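Long-range contacts in beta-1,4-galactanase (PDB 1HJQ), which hydrolyses beta-1,4-galactosidic linkages in type I arabinogalactans as a family 53 glycoside hydrolase of clan GH-A: residues F80-T85 / N111-S116; S100-L105 / A154-S159; V127-I132 / K174-L179. All coordinates share one frame; numbering follows the deposited sequence.

Contact 1 of 3, residues F80-T85 / N111-S116. With NAG (2-acetamido-2-deoxy-beta-D-glucopyranose), chain B.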
loop_
_atom_site.group_PDB
_atom_site.type_symbol
_atom_site.label_atom_id
_atom_site.label_comp_id
_atom_site.label_asym_id
_atom_site.label_seq_id
_atom_site.Cartn_x
_atom_site.Cartn_y
_atom_site.Cartn_z
ATOM N N PHE A 80 -3.838 -2.472 -6.587
ATOM C CA PHE A 80 -3.568 -2.928 -7.950
ATOM C C PHE A 80 -2.148 -2.597 -8.363
ATOM O O PHE A 80 -1.727 -1.455 -8.225
ATOM C CB PHE A 80 -4.494 -2.236 -8.958
ATOM C CG PHE A 80 -5.859 -2.843 -9.058
ATOM C CD1 PHE A 80 -6.015 -4.189 -9.386
ATOM C CD2 PHE A 80 -6.994 -2.072 -8.835
ATOM C CE1 PHE A 80 -7.278 -4.757 -9.487
ATOM C CE2 PHE A 80 -8.261 -2.636 -8.935
ATOM C CZ PHE A 80 -8.400 -3.984 -9.262
ATOM N N HIS A 81 -1.415 -3.580 -8.872
ATOM C CA HIS A 81 -0.061 -3.325 -9.341
ATOM C C HIS A 81 -0.103 -3.190 -10.858
ATOM O O HIS A 81 0.840 -2.692 -11.472
ATOM C CB HIS A 81 0.899 -4.461 -8.966
ATOM C CG HIS A 81 1.392 -4.400 -7.555
ATOM N ND1 HIS A 81 2.710 -4.629 -7.218
ATOM C CD2 HIS A 81 0.742 -4.159 -6.392
ATOM C CE1 HIS A 81 2.851 -4.529 -5.908
ATOM N NE2 HIS A 81 1.673 -4.246 -5.384
ATOM N N TYR A 82 -1.206 -3.634 -11.452
ATOM C CA TYR A 82 -1.382 -3.589 -12.902
ATOM C C TYR A 82 -0.163 -4.150 -13.607
ATOM O O TYR A 82 0.370 -3.551 -14.542
ATOM C CB TYR A 82 -1.648 -2.160 -13.372
ATOM C CG TYR A 82 -2.961 -1.609 -12.877
ATOM C CD1 TYR A 82 -4.122 -2.390 -12.924
ATOM C CD2 TYR A 82 -3.059 -0.304 -12.401
ATOM C CE1 TYR A 82 -5.343 -1.889 -12.517
ATOM C CE2 TYR A 82 -4.278 0.211 -11.992
ATOM C CZ TYR A 82 -5.420 -0.587 -12.055
ATOM O OH TYR A 82 -6.648 -0.078 -11.684
ATOM N N SER A 83 0.263 -5.317 -13.139
ATOM C CA SER A 83 1.412 -6.015 -13.680
ATOM C C SER A 83 1.277 -7.491 -13.288
ATOM O O SER A 83 0.464 -7.827 -12.425
ATOM C CB SER A 83 2.686 -5.416 -13.086
ATOM O OG SER A 83 3.841 -5.998 -13.651
ATOM N N ASP A 84 2.045 -8.377 -13.922
ATOM C CA ASP A 84 1.965 -9.793 -13.567
ATOM C C ASP A 84 2.819 -10.005 -12.335
ATOM O O ASP A 84 2.634 -10.959 -11.586
ATOM C CB ASP A 84 2.504 -10.691 -14.685
ATOM C CG ASP A 84 1.591 -10.745 -15.892
ATOM O OD1 ASP A 84 0.386 -10.438 -15.751
ATOM O OD2 ASP A 84 2.086 -11.116 -16.979
ATOM N N THR A 85 3.749 -9.084 -12.127
ATOM C CA THR A 85 4.664 -9.180 -11.012
ATOM C C THR A 85 4.824 -7.837 -10.286
ATOM O O THR A 85 4.170 -6.853 -10.635
ATOM C CB THR A 85 6.013 -9.656 -11.521
ATOM O OG1 THR A 85 6.786 -10.167 -10.431
ATOM C CG2 THR A 85 6.741 -8.504 -12.185
ATOM N N ASN A 111 -11.362 -2.474 -18.640
ATOM C CA ASN A 111 -12.059 -3.755 -18.537
ATOM C C ASN A 111 -11.520 -4.546 -17.355
ATOM O O ASN A 111 -12.284 -5.103 -16.564
ATOM C CB ASN A 111 -11.882 -4.605 -19.797
ATOM C CG ASN A 111 -12.504 -3.983 -21.025
ATOM O OD1 ASN A 111 -13.392 -3.134 -20.927
ATOM N ND2 ASN A 111 -12.045 -4.429 -22.191
ATOM N N TYR A 112 -10.196 -4.586 -17.245
ATOM C CA TYR A 112 -9.542 -5.321 -16.175
ATOM C C TYR A 112 -9.997 -4.856 -14.803
ATOM O O TYR A 112 -10.454 -5.662 -13.988
ATOM C CB TYR A 112 -8.018 -5.190 -16.279
ATOM C CG TYR A 112 -7.298 -5.754 -15.073
ATOM C CD1 TYR A 112 -7.275 -7.125 -14.832
ATOM C CD2 TYR A 112 -6.711 -4.914 -14.136
ATOM C CE1 TYR A 112 -6.689 -7.645 -13.681
ATOM C CE2 TYR A 112 -6.123 -5.421 -12.982
ATOM C CZ TYR A 112 -6.116 -6.786 -12.761
ATOM O OH TYR A 112 -5.537 -7.288 -11.619
ATOM N N THR A 113 -9.860 -3.558 -14.550
ATOM C CA THR A 113 -10.251 -2.988 -13.270
ATOM C C THR A 113 -11.736 -3.209 -13.049
ATOM O O THR A 113 -12.149 -3.654 -11.980
ATOM C CB THR A 113 -9.957 -1.484 -13.213
ATOM O OG1 THR A 113 -8.562 -1.262 -13.447
ATOM C CG2 THR A 113 -10.331 -0.922 -11.846
ATOM N N LEU A 114 -12.532 -2.908 -14.073
ATOM C CA LEU A 114 -13.982 -3.078 -14.009
ATOM C C LEU A 114 -14.352 -4.492 -13.567
ATOM O O LEU A 114 -15.022 -4.683 -12.557
ATOM C CB LEU A 114 -14.609 -2.801 -15.376
ATOM C CG LEU A 114 -16.123 -3.030 -15.454
ATOM C CD1 LEU A 114 -16.837 -2.048 -14.534
ATOM C CD2 LEU A 114 -16.595 -2.868 -16.891
ATOM N N ASP A 115 -13.911 -5.479 -14.335
ATOM C CA ASP A 115 -14.203 -6.864 -14.018
ATOM C C ASP A 115 -13.680 -7.250 -12.645
ATOM O O ASP A 115 -14.368 -7.934 -11.891
ATOM C CB ASP A 115 -13.614 -7.782 -15.085
ATOM C CG ASP A 115 -14.254 -7.569 -16.447
ATOM O OD1 ASP A 115 -15.139 -6.693 -16.556
ATOM O OD2 ASP A 115 -13.874 -8.273 -17.412
ATOM N N SER A 116 -12.475 -6.801 -12.314
ATOM C CA SER A 116 -11.889 -7.118 -11.020
ATOM C C SER A 116 -12.745 -6.596 -9.866
ATOM O O SER A 116 -13.042 -7.329 -8.920
ATOM C CB SER A 116 -10.482 -6.534 -10.911
ATOM O OG SER A 116 -9.578 -7.179 -11.785
HETATM C C1 NAG B . -12.847 -4.308 -23.395
HETATM C C2 NAG B . -12.090 -4.895 -24.598
HETATM C C3 NAG B . -12.955 -4.783 -25.867
HETATM C C4 NAG B . -14.331 -5.416 -25.623
HETATM C C5 NAG B . -14.967 -4.747 -24.405
HETATM C C6 NAG B . -16.358 -5.260 -24.077
HETATM C C7 NAG B . -9.704 -4.843 -24.937
HETATM C C8 NAG B . -8.747 -4.336 -26.005
HETATM N N2 NAG B . -10.842 -4.178 -24.775
HETATM O O3 NAG B . -12.312 -5.431 -26.953
HETATM O O4 NAG B . -15.164 -5.245 -26.764
HETATM O O5 NAG B . -14.125 -4.950 -23.244
HETATM O O6 NAG B . -16.364 -6.006 -22.872
HETATM O O7 NAG B . -9.408 -5.834 -24.272
HETATM O O HOH W 1 -3.242 -5.461 -10.711
#

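Contact 2 of 3, residues S100-L105 / A154-S159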
loop_
_atom_site.group_PDB
_atom_site.type_symbol
_atom_site.label_atom_id
_atom_site.label_comp_id
_atom_site.label_asym_id
_atom_site.label_seq_id
_atom_site.Cartn_x
_atom_site.Cartn_y
_atom_site.Cartn_z
ATOM N N SER A 100 -0.727 -2.384 -27.259
ATOM C CA SER A 100 0.431 -1.530 -27.504
ATOM C C SER A 100 0.075 -0.102 -27.900
ATOM O O SER A 100 0.966 0.685 -28.207
ATOM C CB SER A 100 1.285 -2.122 -28.618
ATOM O OG SER A 100 1.310 -3.531 -28.540
ATOM N N ASP A 101 -1.209 0.231 -27.948
ATOM C CA ASP A 101 -1.596 1.598 -28.291
ATOM C C ASP A 101 -2.388 2.137 -27.111
ATOM O O ASP A 101 -3.144 1.401 -26.469
ATOM C CB ASP A 101 -2.417 1.660 -29.590
ATOM C CG ASP A 101 -3.697 0.866 -29.516
ATOM O OD1 ASP A 101 -3.649 -0.371 -29.655
ATOM O OD2 ASP A 101 -4.756 1.480 -29.312
ATOM N N ILE A 102 -2.205 3.423 -26.832
ATOM C CA ILE A 102 -2.832 4.063 -25.690
ATOM C C ILE A 102 -4.331 3.893 -25.553
ATOM O O ILE A 102 -4.834 3.762 -24.435
ATOM C CB ILE A 102 -2.498 5.570 -25.641
ATOM C CG1 ILE A 102 -2.858 6.129 -24.263
ATOM C CG2 ILE A 102 -3.250 6.316 -26.741
ATOM C CD1 ILE A 102 -2.132 5.451 -23.110
ATOM N N ASN A 103 -5.054 3.887 -26.667
ATOM C CA ASN A 103 -6.500 3.743 -26.584
ATOM C C ASN A 103 -6.903 2.338 -26.156
ATOM O O ASN A 103 -7.785 2.167 -25.315
ATOM C CB ASN A 103 -7.158 4.073 -27.920
ATOM C CG ASN A 103 -8.661 3.922 -27.864
ATOM O OD1 ASN A 103 -9.339 4.638 -27.123
ATOM N ND2 ASN A 103 -9.192 2.973 -28.636
ATOM N N ASN A 104 -6.260 1.332 -26.737
ATOM C CA ASN A 104 -6.570 -0.046 -26.388
ATOM C C ASN A 104 -6.043 -0.427 -25.013
ATOM O O ASN A 104 -6.723 -1.120 -24.265
ATOM C CB ASN A 104 -6.022 -1.008 -27.444
ATOM C CG ASN A 104 -6.936 -1.125 -28.653
ATOM O OD1 ASN A 104 -8.158 -1.265 -28.511
ATOM N ND2 ASN A 104 -6.352 -1.085 -29.845
ATOM N N LEU A 105 -4.839 0.025 -24.676
ATOM C CA LEU A 105 -4.258 -0.280 -23.372
ATOM C C LEU A 105 -5.163 0.279 -22.281
ATOM O O LEU A 105 -5.480 -0.405 -21.306
ATOM C CB LEU A 105 -2.862 0.331 -23.245
ATOM C CG LEU A 105 -2.205 0.135 -21.876
ATOM C CD1 LEU A 105 -2.079 -1.351 -21.573
ATOM C CD2 LEU A 105 -0.840 0.793 -21.860
ATOM N N ALA A 154 -2.223 10.161 -17.428
ATOM C CA ALA A 154 -3.508 10.693 -16.983
ATOM C C ALA A 154 -4.612 9.940 -17.706
ATOM O O ALA A 154 -5.699 9.701 -17.171
ATOM C CB ALA A 154 -3.596 12.181 -17.282
ATOM N N ARG A 155 -4.297 9.564 -18.935
ATOM C CA ARG A 155 -5.197 8.834 -19.810
ATOM C C ARG A 155 -5.454 7.454 -19.185
ATOM O O ARG A 155 -6.594 7.012 -19.033
ATOM C CB ARG A 155 -4.516 8.718 -21.175
ATOM C CG ARG A 155 -5.358 8.209 -22.289
ATOM C CD ARG A 155 -6.491 9.145 -22.662
ATOM N NE ARG A 155 -7.373 8.411 -23.553
ATOM C CZ ARG A 155 -7.126 8.206 -24.841
ATOM N NH1 ARG A 155 -6.033 8.709 -25.403
ATOM N NH2 ARG A 155 -7.940 7.437 -25.550
ATOM N N LEU A 156 -4.382 6.785 -18.790
ATOM C CA LEU A 156 -4.511 5.470 -18.185
ATOM C C LEU A 156 -5.240 5.500 -16.850
ATOM O O LEU A 156 -6.125 4.685 -16.600
ATOM C CB LEU A 156 -3.129 4.834 -18.015
ATOM C CG LEU A 156 -2.552 4.323 -19.332
ATOM C CD1 LEU A 156 -1.139 3.820 -19.119
ATOM C CD2 LEU A 156 -3.449 3.219 -19.886
ATOM N N LEU A 157 -4.878 6.440 -15.991
ATOM C CA LEU A 157 -5.504 6.516 -14.685
ATOM C C LEU A 157 -6.988 6.833 -14.781
ATOM O O LEU A 157 -7.797 6.256 -14.057
ATOM C CB LEU A 157 -4.775 7.542 -13.819
ATOM C CG LEU A 157 -3.281 7.226 -13.646
ATOM C CD1 LEU A 157 -2.598 8.321 -12.830
ATOM C CD2 LEU A 157 -3.119 5.865 -12.990
ATOM N N HIS A 158 -7.357 7.735 -15.683
ATOM C CA HIS A 158 -8.763 8.082 -15.843
ATOM C C HIS A 158 -9.576 6.816 -16.117
ATOM O O HIS A 158 -10.595 6.568 -15.472
ATOM C CB HIS A 158 -8.953 9.064 -16.995
ATOM C CG HIS A 158 -10.389 9.369 -17.283
ATOM N ND1 HIS A 158 -11.174 10.129 -16.436
ATOM C CD2 HIS A 158 -11.207 8.960 -18.282
ATOM C CE1 HIS A 158 -12.408 10.169 -16.901
ATOM N NE2 HIS A 158 -12.456 9.466 -18.022
ATOM N N SER A 159 -9.113 6.017 -17.073
ATOM C CA SER A 159 -9.791 4.779 -17.430
ATOM C C SER A 159 -9.891 3.836 -16.238
ATOM O O SER A 159 -10.940 3.230 -16.001
ATOM C CB SER A 159 -9.051 4.078 -18.566
ATOM O OG SER A 159 -9.055 4.866 -19.738
#

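Contact 3 of 3, residues V127-I132 / K174-L179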
loop_
_atom_site.group_PDB
_atom_site.type_symbol
_atom_site.label_atom_id
_atom_site.label_comp_id
_atom_site.label_asym_id
_atom_site.label_seq_id
_atom_site.Cartn_x
_atom_site.Cartn_y
_atom_site.Cartn_z
ATOM N N VAL A 127 -15.065 -3.369 -0.943
ATOM C CA VAL A 127 -13.738 -2.797 -1.112
ATOM C C VAL A 127 -13.848 -1.364 -0.606
ATOM O O VAL A 127 -14.684 -0.602 -1.083
ATOM C CB VAL A 127 -13.317 -2.769 -2.601
ATOM C CG1 VAL A 127 -11.902 -2.240 -2.730
ATOM C CG2 VAL A 127 -13.422 -4.157 -3.204
ATOM N N ASP A 128 -13.008 -0.996 0.353
ATOM C CA ASP A 128 -13.045 0.344 0.929
ATOM C C ASP A 128 -12.083 1.341 0.293
ATOM O O ASP A 128 -12.407 2.523 0.161
ATOM C CB ASP A 128 -12.804 0.233 2.425
ATOM C CG ASP A 128 -13.858 -0.612 3.100
ATOM O OD1 ASP A 128 -15.019 -0.156 3.142
ATOM O OD2 ASP A 128 -13.544 -1.733 3.560
ATOM N N ILE A 129 -10.902 0.865 -0.090
ATOM C CA ILE A 129 -9.915 1.706 -0.753
ATOM C C ILE A 129 -9.321 0.920 -1.914
ATOM O O ILE A 129 -9.118 -0.290 -1.809
ATOM C CB ILE A 129 -8.756 2.097 0.173
ATOM C CG1 ILE A 129 -9.261 2.966 1.319
ATOM C CG2 ILE A 129 -7.705 2.855 -0.615
ATOM C CD1 ILE A 129 -8.176 3.330 2.305
ATOM N N VAL A 130 -9.050 1.612 -3.017
ATOM C CA VAL A 130 -8.454 0.996 -4.197
ATOM C C VAL A 130 -7.380 1.922 -4.746
ATOM O O VAL A 130 -7.660 3.079 -5.064
ATOM C CB VAL A 130 -9.473 0.789 -5.343
ATOM C CG1 VAL A 130 -8.834 -0.017 -6.461
ATOM C CG2 VAL A 130 -10.704 0.090 -4.837
ATOM N N SER A 131 -6.152 1.432 -4.844
ATOM C CA SER A 131 -5.099 2.256 -5.418
ATOM C C SER A 131 -4.965 1.782 -6.853
ATOM O O SER A 131 -4.801 0.591 -7.110
ATOM C CB SER A 131 -3.762 2.090 -4.675
ATOM O OG SER A 131 -3.140 0.855 -4.969
ATOM N N ILE A 132 -5.085 2.709 -7.792
ATOM C CA ILE A 132 -4.958 2.351 -9.184
ATOM C C ILE A 132 -3.477 2.400 -9.552
ATOM O O ILE A 132 -3.006 3.319 -10.220
ATOM C CB ILE A 132 -5.784 3.303 -10.061
ATOM C CG1 ILE A 132 -5.584 4.747 -9.596
ATOM C CG2 ILE A 132 -7.255 2.929 -9.974
ATOM C CD1 ILE A 132 -6.308 5.767 -10.448
ATOM N N LYS A 174 -12.829 4.500 -2.037
ATOM C CA LYS A 174 -12.097 5.721 -2.299
ATOM C C LYS A 174 -10.995 5.339 -3.269
ATOM O O LYS A 174 -10.285 4.357 -3.063
ATOM C CB LYS A 174 -11.503 6.266 -1.003
ATOM C CG LYS A 174 -12.559 6.584 0.030
ATOM C CD LYS A 174 -11.988 7.262 1.255
ATOM C CE LYS A 174 -13.107 7.705 2.179
ATOM N NZ LYS A 174 -12.601 8.603 3.248
ATOM N N ILE A 175 -10.865 6.101 -4.341
ATOM C CA ILE A 175 -9.847 5.812 -5.331
ATOM C C ILE A 175 -8.567 6.522 -4.926
ATOM O O ILE A 175 -8.569 7.723 -4.661
ATOM C CB ILE A 175 -10.313 6.259 -6.721
ATOM C CG1 ILE A 175 -11.623 5.534 -7.058
ATOM C CG2 ILE A 175 -9.237 5.952 -7.751
ATOM C CD1 ILE A 175 -12.342 6.057 -8.291
ATOM N N MET A 176 -7.478 5.764 -4.875
ATOM C CA MET A 176 -6.192 6.294 -4.455
ATOM C C MET A 176 -5.076 6.191 -5.494
ATOM O O MET A 176 -5.008 5.233 -6.259
ATOM C CB MET A 176 -5.740 5.569 -3.177
ATOM C CG MET A 176 -4.323 5.896 -2.738
ATOM S SD MET A 176 -3.653 4.695 -1.584
ATOM C CE MET A 176 -4.620 5.065 -0.099
ATOM N N VAL A 177 -4.213 7.202 -5.513
ATOM C CA VAL A 177 -3.051 7.226 -6.393
ATOM C C VAL A 177 -1.889 7.073 -5.420
ATOM O O VAL A 177 -1.758 7.839 -4.465
ATOM C CB VAL A 177 -2.937 8.551 -7.181
ATOM C CG1 VAL A 177 -1.570 8.629 -7.871
ATOM C CG2 VAL A 177 -4.047 8.619 -8.227
ATOM N N HIS A 178 -1.071 6.055 -5.662
ATOM C CA HIS A 178 0.047 5.722 -4.794
ATOM C C HIS A 178 1.418 6.012 -5.395
ATOM O O HIS A 178 1.773 5.494 -6.456
ATOM C CB HIS A 178 -0.074 4.239 -4.405
ATOM C CG HIS A 178 1.072 3.715 -3.599
ATOM N ND1 HIS A 178 1.910 4.532 -2.872
ATOM C CD2 HIS A 178 1.501 2.448 -3.386
ATOM C CE1 HIS A 178 2.809 3.791 -2.247
ATOM N NE2 HIS A 178 2.583 2.524 -2.542
ATOM N N LEU A 179 2.177 6.850 -4.697
ATOM C CA LEU A 179 3.525 7.233 -5.106
ATOM C C LEU A 179 4.457 6.890 -3.956
ATOM O O LEU A 179 4.025 6.861 -2.806
ATOM C CB LEU A 179 3.591 8.739 -5.368
ATOM C CG LEU A 179 3.293 9.315 -6.752
ATOM C CD1 LEU A 179 2.067 8.691 -7.349
ATOM C CD2 LEU A 179 3.123 10.819 -6.622
#

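Contact 1 of 3, residues F80-T85 / N111-S116
Three aromatic rings, those of Phe80, Tyr82 and Tyr112, form the apolar part of this contact. Tyr112 reaches in from the helix with CG anti to its backbone N (chi1 171°), which carries the ring off the helix toward the two loop side chains, where its CE2 edge meets both. CE2 lies 3.6 Å from CD1 of Tyr82; these two rings touch only at their rims, with planes 74° apart. The same CE2 of Tyr112 is 3.7 Å from CE1 of Phe80, an oblique pairing of side chains that run in opposing directions. One helical turn on from Tyr112, Ser116 brings CB to the edge of the Phe80 ring, 3.7 Å from CZ, while Thr113 adds its methyl group obliquely beside CE2 of Phe80. The CB of Phe80 in turn lies over one face of the Tyr82 ring.

The setting is the beta-alpha unit of a TIM barrel: Phe80 ends strand 75-80, the following residues begin the long loop, and helix 102-123 packs back against the point where the chain left the barrel.

Polar bonds pin the rim of this cluster. The hydroxyl of Tyr82 donates to OG1 of Thr113 at 2.9 Å, and OG1 is also hydrogen-bonded to the carbonyl O of Leu109 one helical turn earlier. A water accepts from the backbone N of Tyr82 at 2.8 Å and also bonds the OH of Tyr112, 3.1 Å away, bridging loop and helix. Within the helix, the carbonyl O of Tyr112 takes both N and OG of Ser116, from opposite faces of its plane. Asn111 carries the covalent glycan, its ND2 joined to C1 of the sugar at 1.5 Å.

Contact 2 of 3, residues S100-L105 / A154-S159
Ile102 leans on two successive residues of the neighbouring helix, Arg155 and Leu156, and its side chain can be followed outward atom by atom. CB points toward helix 150-165. From it CG1 departs anti to the backbone N (chi1 -165°) and comes to rest 3.8 Å from CG of Arg155, on the aliphatic part of that side chain. The other branch, CG2, takes the place between the backbone N and the carbonyl carbon and lies obliquely to the guanidinium group, 3.9 Å from NH1 of Arg155. At the tip, CD1 turns to the leucine and meets CG of Leu156 at 4.0 Å. An alanine here would keep CB but lose both branches, and would probably leave a gap between the two helices where Ile102 now rests on Arg155 and Leu156, and the arginine chain freer to turn.

Arg155 is bent at chi2 and runs on past Ile102 toward the more exposed Asn103. There NH2 has OD1 of Asn103 at 3.5 Å, near the guanidinium plane, with the amide and guanidinium planes 39° apart; no hydrogen bond is formed across the two segments, so the contact depends chiefly on apolar side chains. On the inner side, Leu105 sets CG 3.9 Å from CD2 of Leu156.

The start of the first helix is fixed separately. Asp101 is its N-cap: OD2 accepts from the backbone N of Asn104 at 3.0 Å, and OD1 uses its syn lone pair for ND2 of the same asparagine at 2.8 Å.

These are two consecutive outer helices of the TIM barrel, 102-123 and 150-165, joined in sequence through strand 129-132. Leu156 continues onto Ala106 and Leu109 of the former helix, and Leu157 reaches Trp191 of helix 185-198, the next one round the barrel.

Contact 3 of 3, residues V127-I132 / K174-L179
Lys174 opens the pairing by donating its backbone N to the carbonyl O of Asp128 at 3.0 Å, with the donor lying above the carbonyl plane. Its own carbonyl O then takes the N of Val130, almost in line with the C=O bond. The side chain is extended beyond CG and leads away from the partner strand, to a salt bridge with Glu240.

Ile175 turns to the opposite face of the sheet, the one that carries Val130. Its CG2 meets CD1 of Ile132 at 4.0 Å, the two side chains crossing at a slant.

Met176 uses both its N and its O toward the same neighbour, strand 129-132. Its N donates to the carbonyl O of Val130 at 2.7 Å, and its carbonyl O accepts from the N of Ile132 at 3.0 Å. These alternating bonds are the ladder of a parallel pair, here strands 129-132 and 174-179 of the eight-stranded TIM barrel, whose short segments are inclined at 41°. The methionine side chain, on the face shared with Ile129 and Ser131, starts with CG anti to the backbone N (chi1 172°) and bends at chi3; SD thus passes CB of Ser131 at 4.0 Å, and CE ends 3.8 Å from CG2 of Ile129.

Val177 points away from the partner strand, although its CG2 still lies 4.3 Å from CD1 of Ile132. His178 returns toward it, CB beside CB of Ser131, and its NE2 is hydrogen-bonded to Glu245, the probable nucleophile.

Chemically, the ladder and its apolar flanks place an imidazole at the catalytic end of the barrel. His178 also touches Glu135, the probable proton donor, so one side chain of this strand contacts both probable catalytic carboxylates, consistent with a part in positioning them, while the backbone bonds fix the strand that bears it.

In the fold
The three contacts show how successive units of a TIM barrel interlock. Contact 3 joins two inner strands, contact 2 joins two outer helices, and contact 1 ties a loop leaving the barrel to helix 102-123, which it shares with contact 2. Contacts 1 and 3 touch directly: Phe80 N lies 3.3 Å from Ser131 O, a probable hydrogen bond, and Phe80 CD2 is 3.6 Å from Val130 CG1. Contact 2 meets contact 3 where Leu157 CD2 packs 3.8 Å from Ile132 O. Nearness to catalysis differs: the His178 side chain is about 3 Å from those of Glu135 and Glu245, whereas that of Tyr82 is about 11 Å from Glu135's.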